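Local coordinates for chinitase A (Streptomyces coelicolor, PDB 3EBV), which probably hydrolyses internal glycosidic bonds of chitin, this chain being the glycosyl hydrolase family 18 catalytic domain of a longer secreted chitinase, at residues K76-S81 with Y111-V116; L223-R228 with A268-T273. All blocks are in the same frame, centred on the assembly; numbering follows the deposited sequence.

Interaction 1 of 2, residues K76-S81 with Y111-V116; sequences KKVIIS and YGFDGV
D114 turns its carboxylate onto the backbone of V78. V78 N donates to D114 OD2 at 2.9 Å, nearly straight at 166°, and meets the anti lone pair. The same two residues bond a second time, D114 N to V78 O at 2.8 Å. V78 is thus gripped through both N and O by one residue. D114 CG is anti to its carbonyl carbon, beside the backbone N (chi1 -60°), which brings OD2 to V78 N while D114 N reaches V78 O. The side chains of K77 and D114 cross at about a right angle, with K77 CD 3.8 Å from D114 CG. K77 NZ stays 4.3 Å from D114 OD1, too far for a salt bridge, though the opposite charges probably still attract. Two residues on, I80 N donates to G115 O at 3.1 Å, and I80 pairs with V116 in parallel. F113 packs against this backbone. F113 CD2 meets CB of I80 at 3.7 Å, F113 CD1 meets CG1 of V78 at 3.9 Å, and I80 N lies over one ring face. In the second shell, Q72 NE2 also donates to D114 OD2, so that oxygen has two donors. V107 and M108 of helix 94-111 pack on F113, and V68 of helix 61-73 packs on V78. The contact closes the beta-alpha-beta unit of strand 77-84, helix 94-111 and strand 115-120, with strand 32-40 beside strand 77-84.

Interaction 2 of 2, residues L223-R228 with A268-T273; sequences LPASTR and AMTWST
T270 lays its hydroxyl across the L223 to A225 backbone, with OG1 3.3 Å from CB of A225. T270 OG1 donates to the carbonyl O of L223 at 2.8 Å, coming from above the carbonyl plane. W271 N reaches L223 O at 3.2 Å from the opposite face. L223 O is therefore held between two donors. The hydroxyl can do this because OG1 lies anti to T270 N (chi1 -166°). T270 OG1 is also 3.0 Å from A225 N, but the angle is too poor for a bond. A225 N instead donates to W271 O at 2.9 Å. A valine in place of T270 would probably lose the hydroxyl bond to L223 O, leaving W271 N as its one donor among these two strands.

The remaining bond is L223 N to O of selenomethionine M269, at 2.9 Å. Together these bonds pair strands 219-224 and 267-271 in parallel, L223 with T270 and P224 with W271. W283 of helix 282-292 packs on both L223 and T270. On the other side of the sheet, Y181 touches P224 and W271. The peptide between W271 and S272 is cis. CB of S272 lies over the centre of the W271 ring, 3.9 Å above its plane, a position the cis bond probably allows. S272 then caps helix 273-278, with OG bonded to W275 N and to Q12. A tryptophan before a cis peptide at the end of the last barrel strand is known in family 18 chitinases. There it lines the sugar-binding cleft, and W271 probably does so here.

In the fold
Both interactions are parallel strand pairings in one TIM barrel. Interaction 1 joins strands 77-84 and 115-120, the third and fourth of the barrel. Interaction 2 joins strands 219-224 and 267-271, the seventh and eighth. Their centres are 19 Å apart, and their nearest atoms are about 7 Å apart. Interaction 1 lies where its strands begin. Interaction 2 lies where its strands end, the end that carries the active site in TIM barrels. D114 and D117 fit the start of the DxxDxDxE signature of family 18, which runs along strand 115-120 toward that end. Interaction 2 is thus near the probable sugar-binding cleft, and interaction 1 at the opposite end of the barrel.

Interaction 1 of 2, residues K76-S81 with Y111-V116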
ATOM      1  N   LYS A  76       7.262  11.331   8.931  1.00 19.40           N
ATOM      2  CA  LYS A  76       6.619  10.498   7.895  1.00 19.35           C
ATOM      3  C   LYS A  76       7.631   9.516   7.304  1.00 18.64           C
ATOM      4  O   LYS A  76       8.860   9.676   7.461  1.00 18.72           O
ATOM      5  CB  LYS A  76       5.976  11.341   6.768  1.00 19.58           C
ATOM      6  CG  LYS A  76       5.257  12.616   7.163  1.00 21.79           C
ATOM      7  CD  LYS A  76       4.186  12.419   8.159  1.00 24.29           C
ATOM      8  CE  LYS A  76       3.451  13.750   8.395  1.00 22.60           C
ATOM      9  NZ  LYS A  76       2.421  13.493   9.366  1.00 24.41           N
ATOM     10  N   LYS A  77       7.127   8.501   6.608  1.00 16.49           N
ATOM     11  CA  LYS A  77       7.999   7.579   5.882  1.00 16.45           C
ATOM     12  C   LYS A  77       7.688   7.749   4.410  1.00 15.88           C
ATOM     13  O   LYS A  77       6.519   7.966   4.039  1.00 15.41           O
ATOM     14  CB  LYS A  77       7.762   6.099   6.300  1.00 15.74           C
ATOM     15  CG  LYS A  77       7.944   5.816   7.792  1.00 18.40           C
ATOM     16  CD  LYS A  77       9.422   5.900   8.130  1.00 21.72           C
ATOM     17  CE  LYS A  77       9.695   5.729   9.613  1.00 23.76           C
ATOM     18  NZ  LYS A  77      11.200   5.630   9.878  1.00 25.85           N
ATOM     19  N   VAL A  78       8.707   7.669   3.562  1.00 14.57           N
ATOM     20  CA  VAL A  78       8.487   7.754   2.121  1.00 13.63           C
ATOM     21  C   VAL A  78       9.130   6.533   1.504  1.00 13.89           C
ATOM     22  O   VAL A  78      10.329   6.313   1.695  1.00 15.01           O
ATOM     23  CB  VAL A  78       9.103   9.054   1.493  1.00 14.34           C
ATOM     24  CG1 VAL A  78       8.786   9.158  -0.002  1.00 14.93           C
ATOM     25  CG2 VAL A  78       8.590  10.294   2.239  1.00 15.01           C
ATOM     26  N   ILE A  79       8.352   5.732   0.791  1.00 12.56           N
ATOM     27  CA  ILE A  79       8.858   4.487   0.231  1.00 12.41           C
ATOM     28  C   ILE A  79       8.655   4.468  -1.277  1.00 12.51           C
ATOM     29  O   ILE A  79       7.853   5.249  -1.800  1.00 12.56           O
ATOM     30  CB  ILE A  79       8.161   3.261   0.918  1.00 11.89           C
ATOM     31  CG1 ILE A  79       6.646   3.266   0.622  1.00 12.63           C
ATOM     32  CG2 ILE A  79       8.469   3.283   2.430  1.00 13.33           C
ATOM     33  CD1 ILE A  79       5.885   2.113   1.353  1.00 12.94           C
ATOM     34  N   ILE A  80       9.408   3.621  -1.980  1.00 11.82           N
ATOM     35  CA  ILE A  80       9.246   3.451  -3.427  1.00 11.89           C
ATOM     36  C   ILE A  80       8.333   2.271  -3.732  1.00 12.30           C
ATOM     37  O   ILE A  80       8.595   1.159  -3.256  1.00 12.31           O
ATOM     38  CB  ILE A  80      10.648   3.351  -4.156  1.00 12.68           C
ATOM     39  CG1 ILE A  80      10.500   3.273  -5.656  1.00 13.16           C
ATOM     40  CG2 ILE A  80      11.497   2.187  -3.598  1.00 12.54           C
ATOM     41  CD1 ILE A  80       9.890   4.544  -6.272  1.00 14.48           C
ATOM     42  N   SER A  81       7.304   2.494  -4.560  1.00 12.19           N
ATOM     43  CA  SER A  81       6.419   1.387  -4.951  1.00 12.04           C
ATOM     44  C   SER A  81       6.871   0.803  -6.253  1.00 12.52           C
ATOM     45  O   SER A  81       7.141   1.542  -7.217  1.00 12.91           O
ATOM     46  CB  SER A  81       4.959   1.853  -5.039  1.00 12.86           C
ATOM     47  OG  SER A  81       4.107   0.767  -5.342  1.00 12.29           O
ATOM     48  N   TYR A 111      17.728   8.246  -3.244  1.00 20.64           N
ATOM     49  CA  TYR A 111      16.694   9.257  -2.966  1.00 20.64           C
ATOM     50  C   TYR A 111      16.356   9.398  -1.515  1.00 20.18           C
ATOM     51  O   TYR A 111      15.577  10.283  -1.160  1.00 21.55           O
ATOM     52  CB  TYR A 111      15.416   8.974  -3.795  1.00 21.51           C
ATOM     53  CG  TYR A 111      15.698   9.035  -5.261  1.00 21.73           C
ATOM     54  CD1 TYR A 111      15.707  10.275  -5.940  1.00 20.32           C
ATOM     55  CD2 TYR A 111      16.046   7.897  -5.970  1.00 20.91           C
ATOM     56  CE1 TYR A 111      16.008  10.339  -7.279  1.00 21.95           C
ATOM     57  CE2 TYR A 111      16.353   7.951  -7.320  1.00 22.47           C
ATOM     58  CZ  TYR A 111      16.347   9.191  -7.974  1.00 24.12           C
ATOM     59  OH  TYR A 111      16.661   9.210  -9.320  1.00 26.67           O
ATOM     60  N   GLY A 112      16.917   8.534  -0.663  1.00 19.75           N
ATOM     61  CA  GLY A 112      16.639   8.533   0.752  1.00 19.30           C
ATOM     62  C   GLY A 112      15.326   7.860   1.164  1.00 18.80           C
ATOM     63  O   GLY A 112      14.799   8.158   2.230  1.00 19.78           O
ATOM     64  N   PHE A 113      14.838   6.918   0.360  1.00 17.99           N
ATOM     65  CA  PHE A 113      13.580   6.255   0.723  1.00 16.95           C
ATOM     66  C   PHE A 113      13.747   5.331   1.922  1.00 17.14           C
ATOM     67  O   PHE A 113      14.820   4.718   2.111  1.00 17.41           O
ATOM     68  CB  PHE A 113      13.053   5.452  -0.455  1.00 15.71           C
ATOM     69  CG  PHE A 113      12.671   6.291  -1.669  1.00 16.36           C
ATOM     70  CD1 PHE A 113      11.949   7.483  -1.528  1.00 20.02           C
ATOM     71  CD2 PHE A 113      13.040   5.873  -2.947  1.00 16.10           C
ATOM     72  CE1 PHE A 113      11.607   8.244  -2.679  1.00 19.54           C
ATOM     73  CE2 PHE A 113      12.704   6.595  -4.100  1.00 16.05           C
ATOM     74  CZ  PHE A 113      11.958   7.780  -3.961  1.00 17.36           C
ATOM     75  N   ASP A 114      12.680   5.222   2.728  1.00 15.00           N
ATOM     76  CA  ASP A 114      12.675   4.385   3.920  1.00 15.00           C
ATOM     77  C   ASP A 114      12.452   2.897   3.657  1.00 13.70           C
ATOM     78  O   ASP A 114      12.574   2.088   4.585  1.00 15.21           O
ATOM     79  CB  ASP A 114      11.628   4.889   4.911  1.00 15.32           C
ATOM     80  CG  ASP A 114      11.915   6.295   5.342  1.00 15.53           C
ATOM     81  OD1 ASP A 114      12.960   6.468   6.038  1.00 18.31           O
ATOM     82  OD2 ASP A 114      11.170   7.221   4.955  1.00 16.23           O
ATOM     83  N   GLY A 115      12.125   2.540   2.419  1.00 14.17           N
ATOM     84  CA  GLY A 115      11.767   1.152   2.122  1.00 12.85           C
ATOM     85  C   GLY A 115      11.005   1.064   0.830  1.00 14.23           C
ATOM     86  O   GLY A 115      11.113   1.953  -0.046  1.00 12.91           O
ATOM     87  N   VAL A 116      10.212  -0.019   0.718  1.00 12.54           N
ATOM     88  CA  VAL A 116       9.664  -0.419  -0.556  1.00 11.95           C
ATOM     89  C   VAL A 116       8.214  -0.876  -0.338  1.00 11.57           C
ATOM     90  O   VAL A 116       7.863  -1.422   0.741  1.00 11.48           O
ATOM     91  CB  VAL A 116      10.490  -1.574  -1.215  1.00 12.66           C
ATOM     92  CG1 VAL A 116      10.487  -2.866  -0.340  1.00 13.52           C
ATOM     93  CG2 VAL A 116      10.029  -1.843  -2.638  1.00 12.75           C
TER

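Interaction 2 of 2, residues L223-R228 with A268-T273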
ATOM      1  N   LEU A 223      -8.400   1.763  -0.235  1.00  8.73           N
ATOM      2  CA  LEU A 223      -9.603   2.179  -0.984  1.00  8.98           C
ATOM      3  C   LEU A 223      -9.237   3.243  -2.013  1.00  9.86           C
ATOM      4  O   LEU A 223      -8.233   3.944  -1.871  1.00  9.32           O
ATOM      5  CB  LEU A 223     -10.639   2.816  -0.028  1.00  9.41           C
ATOM      6  CG  LEU A 223     -11.596   1.916   0.777  1.00  9.84           C
ATOM      7  CD1 LEU A 223     -12.367   0.994  -0.138  1.00 10.33           C
ATOM      8  CD2 LEU A 223     -10.807   1.124   1.891  1.00 10.15           C
ATOM      9  N   PRO A 224     -10.109   3.434  -3.025  1.00  9.28           N
ATOM     10  CA  PRO A 224      -9.906   4.576  -3.950  1.00 10.05           C
ATOM     11  C   PRO A 224     -10.244   5.877  -3.208  1.00 11.20           C
ATOM     12  O   PRO A 224     -11.221   5.928  -2.414  1.00 10.45           O
ATOM     13  CB  PRO A 224     -10.953   4.322  -5.074  1.00  9.77           C
ATOM     14  CG  PRO A 224     -11.387   2.867  -4.907  1.00  9.69           C
ATOM     15  CD  PRO A 224     -11.318   2.691  -3.370  1.00  9.66           C
ATOM     16  N   ALA A 225      -9.509   6.946  -3.514  1.00  9.86           N
ATOM     17  CA  ALA A 225      -9.750   8.226  -2.840  1.00 10.65           C
ATOM     18  C   ALA A 225     -11.085   8.881  -3.224  1.00 11.12           C
ATOM     19  O   ALA A 225     -11.601   9.721  -2.487  1.00 12.60           O
ATOM     20  CB  ALA A 225      -8.609   9.211  -3.133  1.00 11.58           C
ATOM     21  N   SER A 226     -11.543   8.560  -4.428  1.00 11.57           N
ATOM     22  CA  SER A 226     -12.740   9.166  -5.026  1.00 11.21           C
ATOM     23  C   SER A 226     -13.249   8.240  -6.127  1.00 11.89           C
ATOM     24  O   SER A 226     -12.587   7.259  -6.474  1.00 12.15           O
ATOM     25  CB  SER A 226     -12.362  10.526  -5.667  1.00 12.52           C
ATOM     26  OG  SER A 226     -11.663  10.307  -6.891  1.00 12.30           O
ATOM     27  N   THR A 227     -14.427   8.541  -6.712  1.00 12.62           N
ATOM     28  CA  THR A 227     -14.915   7.711  -7.822  1.00 14.23           C
ATOM     29  C   THR A 227     -14.057   7.857  -9.078  1.00 13.40           C
ATOM     30  O   THR A 227     -14.121   6.999  -9.992  1.00 15.70           O
ATOM     31  CB  THR A 227     -16.396   8.031  -8.214  1.00 15.33           C
ATOM     32  OG1 THR A 227     -16.495   9.434  -8.429  1.00 18.78           O
ATOM     33  CG2 THR A 227     -17.343   7.600  -7.081  1.00 17.31           C
ATOM     34  N   ARG A 228     -13.224   8.909  -9.108  1.00 13.25           N
ATOM     35  CA  ARG A 228     -12.320   9.113 -10.277  1.00 13.60           C
ATOM     36  C   ARG A 228     -11.079   8.216 -10.208  1.00 13.79           C
ATOM     37  O   ARG A 228     -10.382   8.017 -11.201  1.00 14.85           O
ATOM     38  CB  ARG A 228     -11.934  10.577 -10.440  1.00 14.75           C
ATOM     39  CG  ARG A 228     -13.119  11.485 -10.721  1.00 18.78           C
ATOM     40  CD  ARG A 228     -12.638  12.906 -10.993  1.00 25.84           C
ATOM     41  NE  ARG A 228     -13.737  13.858 -10.856  1.00 31.53           N
ATOM     42  CZ  ARG A 228     -14.571  14.194 -11.839  1.00 36.64           C
ATOM     43  NH1 ARG A 228     -14.420  13.677 -13.062  1.00 38.06           N
ATOM     44  NH2 ARG A 228     -15.549  15.064 -11.605  1.00 38.32           N
ATOM     45  N   ALA A 268      -5.424   2.512   7.214  1.00 10.13           N
ATOM     46  CA  ALA A 268      -6.029   2.559   5.883  1.00  9.26           C
ATOM     47  C   ALA A 268      -5.023   3.037   4.877  1.00  9.21           C
ATOM     48  O   ALA A 268      -3.932   3.497   5.229  1.00  9.76           O
ATOM     49  CB  ALA A 268      -7.299   3.462   5.872  1.00 10.30           C
HETATM   50  N   MSE A 269      -5.403   2.891   3.612  1.00  8.30           N
HETATM   51  CA  MSE A 269      -4.516   3.281   2.496  1.00  9.05           C
HETATM   52  C   MSE A 269      -5.409   3.850   1.399  1.00  8.86           C
HETATM   53  O   MSE A 269      -6.577   3.452   1.262  1.00  8.47           O
HETATM   54  CB  MSE A 269      -3.767   2.046   1.965  1.00  8.90           C
HETATM   55  CG  MSE A 269      -2.951   2.314   0.684  1.00 11.15           C
HETATM   56 SE   MSE A 269      -4.071   2.094  -0.964  1.00 14.76          SE
HETATM   57  CE  MSE A 269      -3.716   0.205  -1.344  1.00 10.97           C
ATOM     58  N   THR A 270      -4.874   4.789   0.589  1.00  9.14           N
ATOM     59  CA  THR A 270      -5.638   5.201  -0.600  1.00  9.92           C
ATOM     60  C   THR A 270      -4.782   5.416  -1.854  1.00  8.88           C
ATOM     61  O   THR A 270      -3.624   5.908  -1.788  1.00  9.96           O
ATOM     62  CB  THR A 270      -6.497   6.455  -0.326  1.00  9.87           C
ATOM     63  OG1 THR A 270      -7.457   6.632  -1.379  1.00 10.14           O
ATOM     64  CG2 THR A 270      -5.642   7.697  -0.214  1.00 11.46           C
ATOM     65  N   TRP A 271      -5.405   5.022  -2.973  1.00  8.76           N
ATOM     66  CA  TRP A 271      -4.940   5.424  -4.306  1.00  8.91           C
ATOM     67  C   TRP A 271      -5.864   6.572  -4.709  1.00  8.51           C
ATOM     68  O   TRP A 271      -7.072   6.327  -4.888  1.00  9.94           O
ATOM     69  CB  TRP A 271      -5.122   4.258  -5.267  1.00  9.50           C
ATOM     70  CG  TRP A 271      -4.738   4.683  -6.669  1.00 10.56           C
ATOM     71  CD1 TRP A 271      -5.603   5.096  -7.651  1.00 11.31           C
ATOM     72  CD2 TRP A 271      -3.415   4.782  -7.199  1.00 11.38           C
ATOM     73  NE1 TRP A 271      -4.875   5.455  -8.788  1.00 12.26           N
ATOM     74  CE2 TRP A 271      -3.539   5.250  -8.535  1.00 12.01           C
ATOM     75  CE3 TRP A 271      -2.143   4.500  -6.681  1.00 11.89           C
ATOM     76  CZ2 TRP A 271      -2.412   5.465  -9.359  1.00 14.14           C
ATOM     77  CZ3 TRP A 271      -1.034   4.708  -7.482  1.00 13.02           C
ATOM     78  CH2 TRP A 271      -1.181   5.177  -8.818  1.00 13.77           C
ATOM     79  N   SER A 272      -5.381   7.824  -4.835  1.00  9.82           N
ATOM     80  CA  SER A 272      -4.010   8.294  -4.625  1.00  9.99           C
ATOM     81  C   SER A 272      -4.116   9.660  -3.927  1.00 10.01           C
ATOM     82  O   SER A 272      -5.196  10.253  -3.869  1.00 10.42           O
ATOM     83  CB  SER A 272      -3.284   8.504  -5.974  1.00 10.04           C
ATOM     84  OG  SER A 272      -4.006   9.487  -6.734  1.00 11.40           O
ATOM     85  N   THR A 273      -3.001  10.191  -3.448  1.00 10.30           N
ATOM     86  CA  THR A 273      -3.008  11.546  -2.856  1.00  9.92           C
ATOM     87  C   THR A 273      -3.500  12.564  -3.912  1.00 10.09           C
ATOM     88  O   THR A 273      -4.200  13.525  -3.570  1.00 12.06           O
ATOM     89  CB  THR A 273      -1.627  11.935  -2.284  1.00 10.66           C
ATOM     90  OG1 THR A 273      -0.672  12.037  -3.339  1.00 11.58           O
ATOM     91  CG2 THR A 273      -1.118  10.847  -1.310  1.00 10.53           C
TER